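Putative esterase (Uncultured bacterium, PDB 7C4D) probably hydrolyses carboxylic ester bonds, as a bacterial carboxylesterase of the alpha/beta hydrolase fold. Local coordinates at residues G36-S41 and R171-K176; D77-I82 and A107-K112; S130-T135 and S225-D230; K138-L143 and S194-I199. One frame throughout, in Å; residues are numbered along the deposited sequence.

Contact 1: residues G36-S41 and R171-K176; sequences GDNWIS and RMFLLK. With SO4 (sulfate ion), chain E.
Asn38 has its CG anti to the carbonyl carbon (chi1 -61°), and Phe173 has its CG anti to the backbone N (chi1 175°). With these torsions the amide and the phenyl ring meet between a 3-10 turn at 36-39 and the last part of the helix that holds Phe173. In this alpha/beta hydrolase fold the first segment follows strand 25-29 and the second belongs to the helices inserted after strand 113-119. The two side chains cross at about a right angle. Asn38 ND2 comes within 3.6 Å of Phe173 CE1 and approaches the ring obliquely.

The amide is held at both ends. Lys176 NZ donates to Asn38 OD1 at 3.0 Å, tilted out of the carbonyl plane. A water links Asn38 ND2 to Phe173 O, accepting from the amide and donating to the carbonyl. Asn38 ND2 also donates to sulfate O1 at 2.8 Å. These bonds should fix the rotation of the amide.

The sulfate probably comes from the crystallisation liquor. Gly31 N and His256 NE2 bind it too. Trp254 meets the Phe173 ring edge-to-face, and His256 stacks on Trp39. Sulfate O2 sits at the edge of the Phe173 ring, 3.3 Å from Phe173 CZ. Trp39 NE1 donates to sulfate O3 at 2.8 Å, with an N-H...O angle of 156°.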
loop_
_atom_site.group_PDB
_atom_site.type_symbol
_atom_site.label_atom_id
_atom_site.label_comp_id
_atom_site.label_asym_id
_atom_site.label_seq_id
_atom_site.Cartn_x
_atom_site.Cartn_y
_atom_site.Cartn_z
ATOM N N GLY A 36 7.081 1.571 -4.671
ATOM C CA GLY A 36 6.856 0.956 -5.961
ATOM C C GLY A 36 7.831 -0.194 -6.210
ATOM O O GLY A 36 7.434 -1.202 -6.795
ATOM N N ASP A 37 9.049 -0.089 -5.636
ATOM C CA ASP A 37 10.067 -1.123 -5.778
ATOM C C ASP A 37 9.602 -2.506 -5.361
ATOM O O ASP A 37 10.122 -3.495 -5.868
ATOM C CB ASP A 37 11.382 -0.779 -5.080
ATOM C CG ASP A 37 12.152 0.285 -5.857
ATOM O OD1 ASP A 37 11.741 0.625 -6.968
ATOM O OD2 ASP A 37 13.128 0.758 -5.337
ATOM N N ASN A 38 8.661 -2.592 -4.419
ATOM C CA ASN A 38 8.220 -3.918 -3.986
ATOM C C ASN A 38 7.293 -4.544 -5.046
ATOM O O ASN A 38 6.926 -5.701 -4.922
ATOM C CB ASN A 38 7.591 -3.849 -2.592
ATOM C CG ASN A 38 8.565 -3.346 -1.533
ATOM O OD1 ASN A 38 9.681 -3.829 -1.438
ATOM N ND2 ASN A 38 8.164 -2.383 -0.738
ATOM N N TRP A 39 6.910 -3.782 -6.081
ATOM C CA TRP A 39 5.957 -4.245 -7.087
ATOM C C TRP A 39 6.668 -4.538 -8.421
ATOM O O TRP A 39 6.005 -4.805 -9.417
ATOM C CB TRP A 39 4.742 -3.264 -7.193
ATOM C CG TRP A 39 3.903 -3.362 -5.952
ATOM C CD1 TRP A 39 4.143 -2.753 -4.748
ATOM C CD2 TRP A 39 2.796 -4.256 -5.729
ATOM N NE1 TRP A 39 3.210 -3.151 -3.825
ATOM C CE2 TRP A 39 2.371 -4.070 -4.391
ATOM C CE3 TRP A 39 2.063 -5.125 -6.541
ATOM C CZ2 TRP A 39 1.324 -4.807 -3.837
ATOM C CZ3 TRP A 39 0.995 -5.810 -6.008
ATOM C CH2 TRP A 39 0.623 -5.653 -4.668
ATOM N N ILE A 40 8.016 -4.517 -8.440
ATOM C CA ILE A 40 8.815 -4.656 -9.663
ATOM C C ILE A 40 8.479 -5.975 -10.371
ATOM O O ILE A 40 8.189 -6.017 -11.550
ATOM C CB ILE A 40 10.336 -4.525 -9.369
ATOM C CG1 ILE A 40 10.759 -3.066 -9.193
ATOM C CG2 ILE A 40 11.224 -5.236 -10.417
ATOM C CD1 ILE A 40 12.091 -2.876 -8.495
ATOM N N SER A 41 8.518 -7.062 -9.631
ATOM C CA SER A 41 8.342 -8.392 -10.159
ATOM C C SER A 41 6.913 -8.605 -10.675
ATOM O O SER A 41 6.752 -9.261 -11.692
ATOM C CB SER A 41 8.746 -9.379 -9.090
ATOM O OG SER A 41 8.425 -10.706 -9.451
ATOM N N ARG A 171 11.900 -7.697 8.383
ATOM C CA ARG A 171 13.132 -6.998 8.713
ATOM C C ARG A 171 13.703 -6.322 7.470
ATOM O O ARG A 171 13.971 -5.128 7.515
ATOM C CB ARG A 171 14.158 -7.936 9.361
ATOM C CG ARG A 171 13.927 -8.254 10.834
ATOM C CD ARG A 171 14.607 -9.539 11.302
ATOM N NE ARG A 171 16.014 -9.471 11.692
ATOM C CZ ARG A 171 17.055 -9.684 10.885
ATOM N NH1 ARG A 171 18.287 -9.600 11.359
ATOM N NH2 ARG A 171 16.871 -9.972 9.609
ATOM N N MET A 172 13.905 -7.079 6.375
ATOM C CA MET A 172 14.507 -6.523 5.162
ATOM C C MET A 172 13.536 -5.613 4.411
ATOM O O MET A 172 13.978 -4.664 3.754
ATOM C CB MET A 172 15.030 -7.585 4.191
ATOM C CG MET A 172 16.503 -7.894 4.375
ATOM S SD MET A 172 16.739 -9.243 5.561
ATOM C CE MET A 172 16.115 -10.641 4.623
ATOM N N PHE A 173 12.232 -5.923 4.514
ATOM C CA PHE A 173 11.146 -5.081 4.031
ATOM C C PHE A 173 11.334 -3.665 4.588
ATOM O O PHE A 173 11.414 -2.677 3.828
ATOM C CB PHE A 173 9.790 -5.751 4.323
ATOM C CG PHE A 173 8.599 -4.902 3.963
ATOM C CD1 PHE A 173 8.115 -4.865 2.657
ATOM C CD2 PHE A 173 8.003 -4.091 4.913
ATOM C CE1 PHE A 173 7.067 -4.027 2.303
ATOM C CE2 PHE A 173 6.952 -3.253 4.567
ATOM C CZ PHE A 173 6.491 -3.220 3.263
ATOM N N LEU A 174 11.508 -3.599 5.919
ATOM C CA LEU A 174 11.687 -2.330 6.611
ATOM C C LEU A 174 13.028 -1.695 6.257
ATOM O O LEU A 174 13.121 -0.475 6.106
ATOM C CB LEU A 174 11.552 -2.569 8.117
ATOM C CG LEU A 174 10.162 -3.007 8.581
ATOM C CD1 LEU A 174 10.172 -3.420 10.049
ATOM C CD2 LEU A 174 9.163 -1.890 8.352
ATOM N N LEU A 175 14.048 -2.543 6.091
ATOM C CA LEU A 175 15.416 -2.105 5.872
ATOM C C LEU A 175 15.606 -1.642 4.432
ATOM O O LEU A 175 16.673 -1.128 4.082
ATOM C CB LEU A 175 16.370 -3.277 6.145
ATOM C CG LEU A 175 16.821 -3.510 7.585
ATOM C CD1 LEU A 175 17.649 -4.777 7.661
ATOM C CD2 LEU A 175 17.610 -2.323 8.127
ATOM N N LYS A 176 14.603 -1.864 3.574
ATOM C CA LYS A 176 14.732 -1.259 2.262
ATOM C C LYS A 176 14.535 0.243 2.395
ATOM O O LYS A 176 14.746 0.941 1.409
ATOM C CB LYS A 176 13.713 -1.820 1.269
ATOM C CG LYS A 176 14.068 -3.159 0.670
ATOM C CD LYS A 176 12.832 -3.778 0.084
ATOM C CE LYS A 176 12.825 -5.282 0.205
ATOM N NZ LYS A 176 11.505 -5.834 -0.187
HETATM S S SO4 E . 4.299 -3.207 -0.306
HETATM O O1 SO4 E . 5.339 -2.310 -0.738
HETATM O O2 SO4 E . 4.047 -2.967 1.099
HETATM O O3 SO4 E . 3.076 -2.955 -1.041
HETATM O O4 SO4 E . 4.708 -4.567 -0.504
HETATM O O HOH W 1 9.737 -1.626 1.809
#

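Contact 2: residues D77-I82 and A107-K112. With EDO (1,2-ethanediol), chain B.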
loop_
_atom_site.group_PDB
_atom_site.type_symbol
_atom_site.label_atom_id
_atom_site.label_comp_id
_atom_site.label_asym_id
_atom_site.label_seq_id
_atom_site.Cartn_x
_atom_site.Cartn_y
_atom_site.Cartn_z
ATOM N N ASP A 77 -3.377 13.335 -3.606
ATOM C CA ASP A 77 -2.105 13.010 -4.256
ATOM C C ASP A 77 -2.320 12.122 -5.478
ATOM O O ASP A 77 -1.833 12.445 -6.568
ATOM C CB ASP A 77 -1.145 12.308 -3.296
ATOM C CG ASP A 77 -0.683 13.180 -2.136
ATOM O OD1 ASP A 77 -0.957 14.419 -2.165
ATOM O OD2 ASP A 77 -0.039 12.626 -1.224
ATOM N N LEU A 78 -3.110 11.053 -5.285
ATOM C CA LEU A 78 -3.491 10.135 -6.349
ATOM C C LEU A 78 -4.235 10.883 -7.441
ATOM O O LEU A 78 -3.882 10.748 -8.619
ATOM C CB LEU A 78 -4.315 8.958 -5.794
ATOM C CG LEU A 78 -4.707 7.895 -6.829
ATOM C CD1 LEU A 78 -3.482 7.385 -7.612
ATOM C CD2 LEU A 78 -5.434 6.744 -6.142
ATOM N N HIS A 79 -5.247 11.683 -7.042
ATOM C CA HIS A 79 -6.080 12.420 -8.003
ATOM C C HIS A 79 -5.249 13.393 -8.859
ATOM O O HIS A 79 -5.398 13.475 -10.086
ATOM C CB HIS A 79 -7.231 13.128 -7.273
ATOM C CG HIS A 79 -8.150 13.880 -8.169
ATOM N ND1 HIS A 79 -8.907 14.933 -7.720
ATOM C CD2 HIS A 79 -8.455 13.729 -9.476
ATOM C CE1 HIS A 79 -9.633 15.406 -8.709
ATOM N NE2 HIS A 79 -9.378 14.683 -9.790
ATOM N N GLU A 80 -4.339 14.118 -8.193
ATOM C CA GLU A 80 -3.410 15.037 -8.843
ATOM C C GLU A 80 -2.455 14.305 -9.798
ATOM O O GLU A 80 -2.197 14.793 -10.897
ATOM C CB GLU A 80 -2.574 15.808 -7.810
ATOM C CG GLU A 80 -3.375 16.756 -6.928
ATOM C CD GLU A 80 -4.313 17.710 -7.651
ATOM O OE1 GLU A 80 -5.410 17.990 -7.097
ATOM O OE2 GLU A 80 -3.947 18.176 -8.762
ATOM N N PHE A 81 -1.912 13.159 -9.368
ATOM C CA PHE A 81 -1.084 12.321 -10.229
ATOM C C PHE A 81 -1.803 11.940 -11.525
ATOM O O PHE A 81 -1.235 12.033 -12.623
ATOM C CB PHE A 81 -0.501 11.120 -9.478
ATOM C CG PHE A 81 0.209 10.166 -10.396
ATOM C CD1 PHE A 81 1.531 10.369 -10.751
ATOM C CD2 PHE A 81 -0.482 9.127 -10.992
ATOM C CE1 PHE A 81 2.163 9.506 -11.634
ATOM C CE2 PHE A 81 0.155 8.261 -11.868
ATOM C CZ PHE A 81 1.482 8.442 -12.184
ATOM N N ILE A 82 -3.066 11.520 -11.394
ATOM C CA ILE A 82 -3.863 11.101 -12.532
ATOM C C ILE A 82 -4.102 12.289 -13.477
ATOM O O ILE A 82 -4.034 12.134 -14.703
ATOM C CB ILE A 82 -5.131 10.382 -12.004
ATOM C CG1 ILE A 82 -4.744 8.975 -11.499
ATOM C CG2 ILE A 82 -6.205 10.317 -13.063
ATOM C CD1 ILE A 82 -5.701 8.328 -10.530
ATOM N N ALA A 107 -14.448 5.860 -4.415
ATOM C CA ALA A 107 -15.722 6.372 -3.927
ATOM C C ALA A 107 -15.888 7.879 -4.249
ATOM O O ALA A 107 -16.919 8.288 -4.757
ATOM C CB ALA A 107 -15.809 6.096 -2.447
ATOM N N ALA A 108 -14.860 8.698 -4.009
ATOM C CA ALA A 108 -14.834 10.116 -4.367
ATOM C C ALA A 108 -14.858 10.368 -5.868
ATOM O O ALA A 108 -15.298 11.448 -6.268
ATOM C CB ALA A 108 -13.645 10.838 -3.767
ATOM N N HIS A 109 -14.301 9.448 -6.686
ATOM C CA HIS A 109 -14.190 9.701 -8.119
ATOM C C HIS A 109 -14.443 8.444 -8.959
ATOM O O HIS A 109 -13.609 8.087 -9.791
ATOM C CB HIS A 109 -12.838 10.314 -8.497
ATOM C CG HIS A 109 -12.499 11.582 -7.802
ATOM N ND1 HIS A 109 -11.649 11.621 -6.714
ATOM C CD2 HIS A 109 -12.890 12.856 -8.028
ATOM C CE1 HIS A 109 -11.527 12.860 -6.295
ATOM N NE2 HIS A 109 -12.273 13.633 -7.095
ATOM N N PRO A 110 -15.620 7.787 -8.847
ATOM C CA PRO A 110 -15.823 6.472 -9.456
ATOM C C PRO A 110 -15.688 6.514 -10.970
ATOM O O PRO A 110 -15.463 5.482 -11.610
ATOM C CB PRO A 110 -17.275 6.103 -9.114
ATOM C CG PRO A 110 -17.938 7.448 -8.758
ATOM C CD PRO A 110 -16.826 8.291 -8.167
ATOM N N ASP A 111 -15.828 7.727 -11.519
ATOM C CA ASP A 111 -15.908 7.938 -12.954
ATOM C C ASP A 111 -14.507 7.835 -13.553
ATOM O O ASP A 111 -14.353 7.625 -14.748
ATOM C CB ASP A 111 -16.539 9.302 -13.251
ATOM C CG ASP A 111 -15.708 10.462 -12.717
ATOM O OD1 ASP A 111 -15.493 10.553 -11.470
ATOM O OD2 ASP A 111 -15.237 11.235 -13.542
ATOM N N LYS A 112 -13.482 8.009 -12.711
ATOM C CA LYS A 112 -12.098 7.856 -13.122
ATOM C C LYS A 112 -11.574 6.421 -12.916
ATOM O O LYS A 112 -10.415 6.135 -13.239
ATOM C CB LYS A 112 -11.197 8.767 -12.288
ATOM C CG LYS A 112 -11.669 10.201 -12.081
ATOM C CD LYS A 112 -11.590 11.078 -13.318
ATOM C CE LYS A 112 -10.222 11.137 -13.959
ATOM N NZ LYS A 112 -10.288 11.647 -15.352
HETATM C C1 EDO B . -14.890 4.278 -16.317
HETATM O O1 EDO B . -15.026 2.924 -16.747
HETATM C C2 EDO B . -16.038 4.653 -15.461
HETATM O O2 EDO B . -15.939 4.298 -14.083
#
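The CA atoms of His79 and His109 are 8.6 Å apart, and those of Ile82 and Lys112 8.9 Å, where helix 71-84 faces the turn that ends helix 97-108. This is packing at the margin of the alpha/beta hydrolase fold, between helix 71-84 and the turn linking helix 97-108 to strand 113-119, beside the central sheet. His109 is the first residue to leave the helical backbone, and a 3-10 turn at 110-112 leads into the strand.

The two histidine rings carry the contact. Their centroids lie 4.2 Å apart and their planes are 36° apart, so the pair is oblique. The side chains cross at about a right angle. His109 NE2 lies over one face of the His79 ring, displaced toward its rim, and is 3.6 Å from His79 CE1. His79 reaches across with CG anti to the backbone N (chi1 -179°). Its ND1 is hydrogen-bonded to Glu76, which would favour one orientation of the ring. Phe105 meets the His109 ring and also touches His79, Ile82 and Lys112.

The second meeting is aliphatic. The Ile82 and Lys112 side chains run antiparallel past one another. The lysine chain is bent at chi2 and chi3, which brings CE to the isoleucine methyl while NZ bonds to Glu88 O. An ethanediol, probably from the crystallisation liquor, lies by Pro110 O. The aliphatic touch is made by Ile82 CG2 and Lys112 CE, 4.2 Å apart.

Contact 3: residues S130-T135 and S225-D230; sequences SPNVKT and SDYITD
Asn132 and Tyr227 make this contact by themselves. The amide oxygen, Asn132 OD1, sits 3.1 Å from Tyr227 CE2 and 3.2 Å from Tyr227 OH. It meets the ring obliquely. Amide and ring planes are 50° apart, and the two side chains cross at about a right angle. The rest of the amide lies near the same ring atom: Asn132 CG is 3.2 Å from Tyr227 CE2, and Asn132 ND2 is 3.6 Å from that carbon.

Asn132 puts its CG anti to the backbone N (chi1 -173°), which turns the amide toward the tyrosine from the first turn of helix 131-144. That turn is well secured. Ser130 is the N-cap, and its OG accepts from Val133 N at 3.1 Å in a nearly straight bond. Pro131 O accepts from both Thr135 N and Thr135 OG1, the hydroxyl lying in the carbonyl plane.

On the other side the backbone of Tyr227 is set by an ST turn, in which Tyr227 N donates to Ser225 OG at 3.2 Å. Ser225 OG is also hydrogen-bonded to Asp120 OD2. The Tyr227 ring stacks on His253 and touches Asp120. Asp120 and His253, with Ser96, have the geometry of a Ser-His-Asp triad. The contact thus joins the inserted helix 131-144 to a loop beside what is probably the catalytic triad of an alpha/beta hydrolase.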
loop_
_atom_site.group_PDB
_atom_site.type_symbol
_atom_site.label_atom_id
_atom_site.label_comp_id
_atom_site.label_asym_id
_atom_site.label_seq_id
_atom_site.Cartn_x
_atom_site.Cartn_y
_atom_site.Cartn_z
ATOM N N SER A 130 -6.662 -5.550 17.712
ATOM C CA SER A 130 -6.377 -6.159 16.431
ATOM C C SER A 130 -4.872 -6.352 16.302
ATOM O O SER A 130 -4.103 -5.511 16.768
ATOM C CB SER A 130 -6.954 -5.315 15.299
ATOM O OG SER A 130 -6.122 -4.206 14.958
ATOM N N PRO A 131 -4.417 -7.463 15.681
ATOM C CA PRO A 131 -3.010 -7.621 15.296
ATOM C C PRO A 131 -2.508 -6.624 14.247
ATOM O O PRO A 131 -1.306 -6.422 14.115
ATOM C CB PRO A 131 -2.942 -9.048 14.729
ATOM C CG PRO A 131 -4.185 -9.733 15.261
ATOM C CD PRO A 131 -5.229 -8.642 15.357
ATOM N N ASN A 132 -3.423 -6.005 13.487
ATOM C CA ASN A 132 -3.032 -4.936 12.584
ATOM C C ASN A 132 -2.444 -3.781 13.393
ATOM O O ASN A 132 -1.301 -3.387 13.146
ATOM C CB ASN A 132 -4.177 -4.430 11.700
ATOM C CG ASN A 132 -3.743 -3.430 10.639
ATOM O OD1 ASN A 132 -2.561 -3.291 10.329
ATOM N ND2 ASN A 132 -4.700 -2.739 10.038
ATOM N N VAL A 133 -3.232 -3.254 14.348
ATOM C CA VAL A 133 -2.828 -2.095 15.129
ATOM C C VAL A 133 -1.590 -2.449 15.951
ATOM O O VAL A 133 -0.628 -1.683 15.964
ATOM C CB VAL A 133 -3.970 -1.521 15.979
ATOM C CG1 VAL A 133 -3.465 -0.460 16.938
ATOM C CG2 VAL A 133 -5.101 -0.971 15.112
ATOM N N LYS A 134 -1.567 -3.665 16.509
ATOM C CA LYS A 134 -0.502 -4.120 17.389
ATOM C C LYS A 134 0.816 -4.175 16.638
ATOM O O LYS A 134 1.844 -3.728 17.148
ATOM C CB LYS A 134 -0.820 -5.493 17.976
ATOM C CG LYS A 134 -1.739 -5.487 19.184
ATOM C CD LYS A 134 -2.453 -6.811 19.414
ATOM C CE LYS A 134 -2.927 -6.982 20.846
ATOM N NZ LYS A 134 -2.801 -5.734 21.640
ATOM N N THR A 135 0.776 -4.733 15.427
ATOM C CA THR A 135 1.990 -4.957 14.660
ATOM C C THR A 135 2.551 -3.618 14.224
ATOM O O THR A 135 3.755 -3.429 14.281
ATOM C CB THR A 135 1.803 -6.017 13.569
ATOM O OG1 THR A 135 1.604 -7.216 14.314
ATOM C CG2 THR A 135 3.007 -6.234 12.684
ATOM N N SER A 225 -3.761 -14.485 6.761
ATOM C CA SER A 225 -3.899 -13.153 7.323
ATOM C C SER A 225 -5.339 -12.928 7.783
ATOM O O SER A 225 -6.277 -13.548 7.275
ATOM C CB SER A 225 -3.463 -12.116 6.328
ATOM O OG SER A 225 -4.070 -10.863 6.591
ATOM N N ASP A 226 -5.490 -12.011 8.742
ATOM C CA ASP A 226 -6.772 -11.716 9.348
ATOM C C ASP A 226 -7.132 -10.251 9.165
ATOM O O ASP A 226 -7.963 -9.754 9.912
ATOM C CB ASP A 226 -6.801 -12.096 10.829
ATOM C CG ASP A 226 -6.927 -13.595 11.037
ATOM O OD1 ASP A 226 -7.705 -14.233 10.299
ATOM O OD2 ASP A 226 -6.235 -14.115 11.929
ATOM N N TYR A 227 -6.574 -9.599 8.134
ATOM C CA TYR A 227 -6.981 -8.234 7.819
ATOM C C TYR A 227 -8.403 -8.214 7.279
ATOM O O TYR A 227 -9.117 -7.243 7.533
ATOM C CB TYR A 227 -6.013 -7.539 6.857
ATOM C CG TYR A 227 -4.717 -7.110 7.499
ATOM C CD1 TYR A 227 -3.859 -8.045 8.053
ATOM C CD2 TYR A 227 -4.333 -5.781 7.513
ATOM C CE1 TYR A 227 -2.667 -7.664 8.640
ATOM C CE2 TYR A 227 -3.148 -5.377 8.106
ATOM C CZ TYR A 227 -2.326 -6.324 8.679
ATOM O OH TYR A 227 -1.158 -5.943 9.242
ATOM N N ILE A 228 -8.783 -9.267 6.528
ATOM C CA ILE A 228 -10.162 -9.443 6.074
ATOM C C ILE A 228 -10.745 -10.714 6.711
ATOM O O ILE A 228 -10.170 -11.793 6.594
ATOM C CB ILE A 228 -10.278 -9.465 4.524
ATOM C CG1 ILE A 228 -9.674 -8.230 3.843
ATOM C CG2 ILE A 228 -11.718 -9.696 4.083
ATOM C CD1 ILE A 228 -9.739 -8.246 2.300
ATOM N N THR A 229 -11.895 -10.582 7.375
ATOM C CA THR A 229 -12.609 -11.719 7.942
ATOM C C THR A 229 -14.050 -11.673 7.454
ATOM O O THR A 229 -14.407 -10.818 6.660
ATOM C CB THR A 229 -12.528 -11.762 9.483
ATOM O OG1 THR A 229 -12.906 -10.519 10.095
ATOM C CG2 THR A 229 -11.172 -12.205 9.992
ATOM N N ASP A 230 -14.885 -12.560 7.995
ATOM C CA ASP A 230 -16.223 -12.787 7.479
ATOM C C ASP A 230 -17.161 -11.671 7.925
ATOM O O ASP A 230 -18.165 -11.425 7.267
ATOM C CB ASP A 230 -16.693 -14.207 7.814
ATOM C CG ASP A 230 -15.710 -15.275 7.346
ATOM O OD1 ASP A 230 -14.631 -15.403 7.976
ATOM O OD2 ASP A 230 -16.012 -15.954 6.335
#

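Contact 4: residues K138-L143 and S194-I199; sequences KIIAAL and SIEKNI
Ile140 is the residue of segment 138-143 that meets segment 194-199, and it does so with two branches. Here the backbones come close, with the Ile140 CA 6.5 Å from the Glu196 CA. The CG2 methyl, anti to the backbone N, lies across the glutamate chain. Ile140 CG2 is 3.7 Å from Glu196 CG and 3.4 Å from Glu196 OE2.

The other branch, with CG1 anti to the carbonyl carbon (chi1 -65°), carries CD1 past the glutamate backbone. Ile140 CD1 is 3.9 Å from Glu196 CA and 3.7 Å from Ile199 CD1. The two isoleucines touch through these end methyls, their side chains set at a slant to each other. Farther along, Leu143 has its CB directed toward the second segment, and its side chain packs on Tyr33, as Ile140 also does.

The glutamate is extended beyond CG. Its other oxygen, OE1, has a weak, long-range ion-pair partner in Lys144, which follows Leu143 on the helix of Ile140. Behind Glu196 the chain leaves helix 192-196 at Lys197. Asn198 OD1 accepts from Met69 N there. No hydrogen bond crosses between the segments. The join is van der Waals packing, with a methyl against a carboxylate and two isoleucine methyls together. It sets helix 131-144 on the turn between helices 192-196 and 199-203, within the helical insertion, which probably forms a cap as in other alpha/beta hydrolases.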
loop_
_atom_site.group_PDB
_atom_site.type_symbol
_atom_site.label_atom_id
_atom_site.label_comp_id
_atom_site.label_asym_id
_atom_site.label_seq_id
_atom_site.Cartn_x
_atom_site.Cartn_y
_atom_site.Cartn_z
ATOM N N LYS A 138 4.311 -1.954 17.237
ATOM C CA LYS A 138 5.642 -2.542 17.330
ATOM C C LYS A 138 6.618 -1.924 16.322
ATOM O O LYS A 138 7.619 -1.351 16.732
ATOM C CB LYS A 138 5.548 -4.061 17.206
ATOM C CG LYS A 138 4.815 -4.750 18.351
ATOM C CD LYS A 138 4.548 -6.218 18.090
ATOM C CE LYS A 138 5.802 -6.995 17.738
ATOM N NZ LYS A 138 5.542 -8.013 16.692
ATOM N N ILE A 139 6.306 -1.996 15.012
ATOM C CA ILE A 139 7.164 -1.499 13.944
ATOM C C ILE A 139 7.581 -0.051 14.208
ATOM O O ILE A 139 8.740 0.303 14.005
ATOM C CB ILE A 139 6.490 -1.637 12.548
ATOM C CG1 ILE A 139 6.299 -3.099 12.125
ATOM C CG2 ILE A 139 7.270 -0.846 11.494
ATOM C CD1 ILE A 139 5.074 -3.380 11.256
ATOM N N ILE A 140 6.632 0.807 14.601
ATOM C CA ILE A 140 6.949 2.216 14.821
ATOM C C ILE A 140 8.025 2.335 15.902
ATOM O O ILE A 140 9.038 3.003 15.715
ATOM C CB ILE A 140 5.699 3.040 15.189
ATOM C CG1 ILE A 140 4.692 3.085 14.036
ATOM C CG2 ILE A 140 6.103 4.440 15.627
ATOM C CD1 ILE A 140 3.384 3.797 14.357
ATOM N N ALA A 141 7.779 1.667 17.031
ATOM C CA ALA A 141 8.669 1.669 18.178
ATOM C C ALA A 141 10.074 1.278 17.729
ATOM O O ALA A 141 11.026 1.994 18.021
ATOM C CB ALA A 141 8.128 0.742 19.244
ATOM N N ALA A 142 10.170 0.167 16.985
ATOM C CA ALA A 142 11.414 -0.327 16.416
ATOM C C ALA A 142 12.156 0.768 15.652
ATOM O O ALA A 142 13.335 1.004 15.902
ATOM C CB ALA A 142 11.127 -1.517 15.536
ATOM N N LEU A 143 11.441 1.440 14.740
ATOM C CA LEU A 143 12.027 2.391 13.806
ATOM C C LEU A 143 12.439 3.678 14.522
ATOM O O LEU A 143 13.489 4.244 14.207
ATOM C CB LEU A 143 11.046 2.690 12.661
ATOM C CG LEU A 143 10.510 1.494 11.860
ATOM C CD1 LEU A 143 9.573 1.965 10.770
ATOM C CD2 LEU A 143 11.625 0.666 11.244
ATOM N N SER A 194 5.837 11.477 10.759
ATOM C CA SER A 194 4.490 11.663 10.243
ATOM C C SER A 194 3.694 10.358 10.364
ATOM O O SER A 194 2.522 10.368 10.749
ATOM C CB SER A 194 4.477 12.228 8.836
ATOM O OG SER A 194 3.163 12.200 8.264
ATOM N N ILE A 195 4.350 9.230 10.075
ATOM C CA ILE A 195 3.686 7.929 10.156
ATOM C C ILE A 195 3.131 7.707 11.573
ATOM O O ILE A 195 1.947 7.406 11.736
ATOM C CB ILE A 195 4.610 6.782 9.680
ATOM C CG1 ILE A 195 4.881 6.810 8.170
ATOM C CG2 ILE A 195 4.089 5.435 10.119
ATOM C CD1 ILE A 195 5.944 5.817 7.714
ATOM N N GLU A 196 3.994 7.874 12.584
ATOM C CA GLU A 196 3.646 7.715 13.995
ATOM C C GLU A 196 2.478 8.613 14.377
ATOM O O GLU A 196 1.524 8.141 14.982
ATOM C CB GLU A 196 4.826 7.985 14.924
ATOM C CG GLU A 196 4.507 7.696 16.383
ATOM C CD GLU A 196 5.669 7.767 17.366
ATOM O OE1 GLU A 196 6.313 8.839 17.442
ATOM O OE2 GLU A 196 5.931 6.753 18.059
ATOM N N LYS A 197 2.530 9.888 13.982
ATOM C CA LYS A 197 1.493 10.826 14.367
ATOM C C LYS A 197 0.301 10.748 13.414
ATOM O O LYS A 197 -0.506 11.687 13.386
ATOM C CB LYS A 197 2.041 12.259 14.408
ATOM C CG LYS A 197 3.188 12.485 15.388
ATOM C CD LYS A 197 3.528 13.939 15.593
ATOM C CE LYS A 197 4.606 14.126 16.636
ATOM N NZ LYS A 197 4.369 15.353 17.430
ATOM N N ASN A 198 0.210 9.659 12.624
ATOM C CA ASN A 198 -0.949 9.447 11.770
ATOM C C ASN A 198 -1.496 8.022 11.892
ATOM O O ASN A 198 -2.354 7.635 11.084
ATOM C CB ASN A 198 -0.666 9.718 10.285
ATOM C CG ASN A 198 -0.573 11.179 9.934
ATOM O OD1 ASN A 198 -1.543 11.778 9.459
ATOM N ND2 ASN A 198 0.604 11.745 10.171
ATOM N N ILE A 199 -1.010 7.250 12.874
ATOM C CA ILE A 199 -1.426 5.855 13.023
ATOM C C ILE A 199 -2.945 5.687 13.189
ATOM O O ILE A 199 -3.512 4.678 12.788
ATOM C CB ILE A 199 -0.631 5.121 14.125
ATOM C CG1 ILE A 199 -0.721 3.599 13.972
ATOM C CG2 ILE A 199 -1.029 5.582 15.527
ATOM C CD1 ILE A 199 0.069 3.027 12.798
#

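In the fold
Contacts 1, 3 and 4 all involve the helical region between strands 113-119 and 217-222, whereas contact 2 packs helix 71-84 on the turn after helix 97-108. Contacts 3 and 4 share helix 131-144, and their centres are about 17 Å apart. Contacts 1 and 4 touch directly: Leu174 CD2 is 3.8 Å from Ile139 CG2. Contact 2 is on the opposite side of the chain's centre from contact 1, with their centres about 25 Å apart. The probable triad of Ser96, Asp120 and His253 relates to two contacts. Tyr227 of contact 3 touches it, and Phe173 of contact 1 lies near without touching.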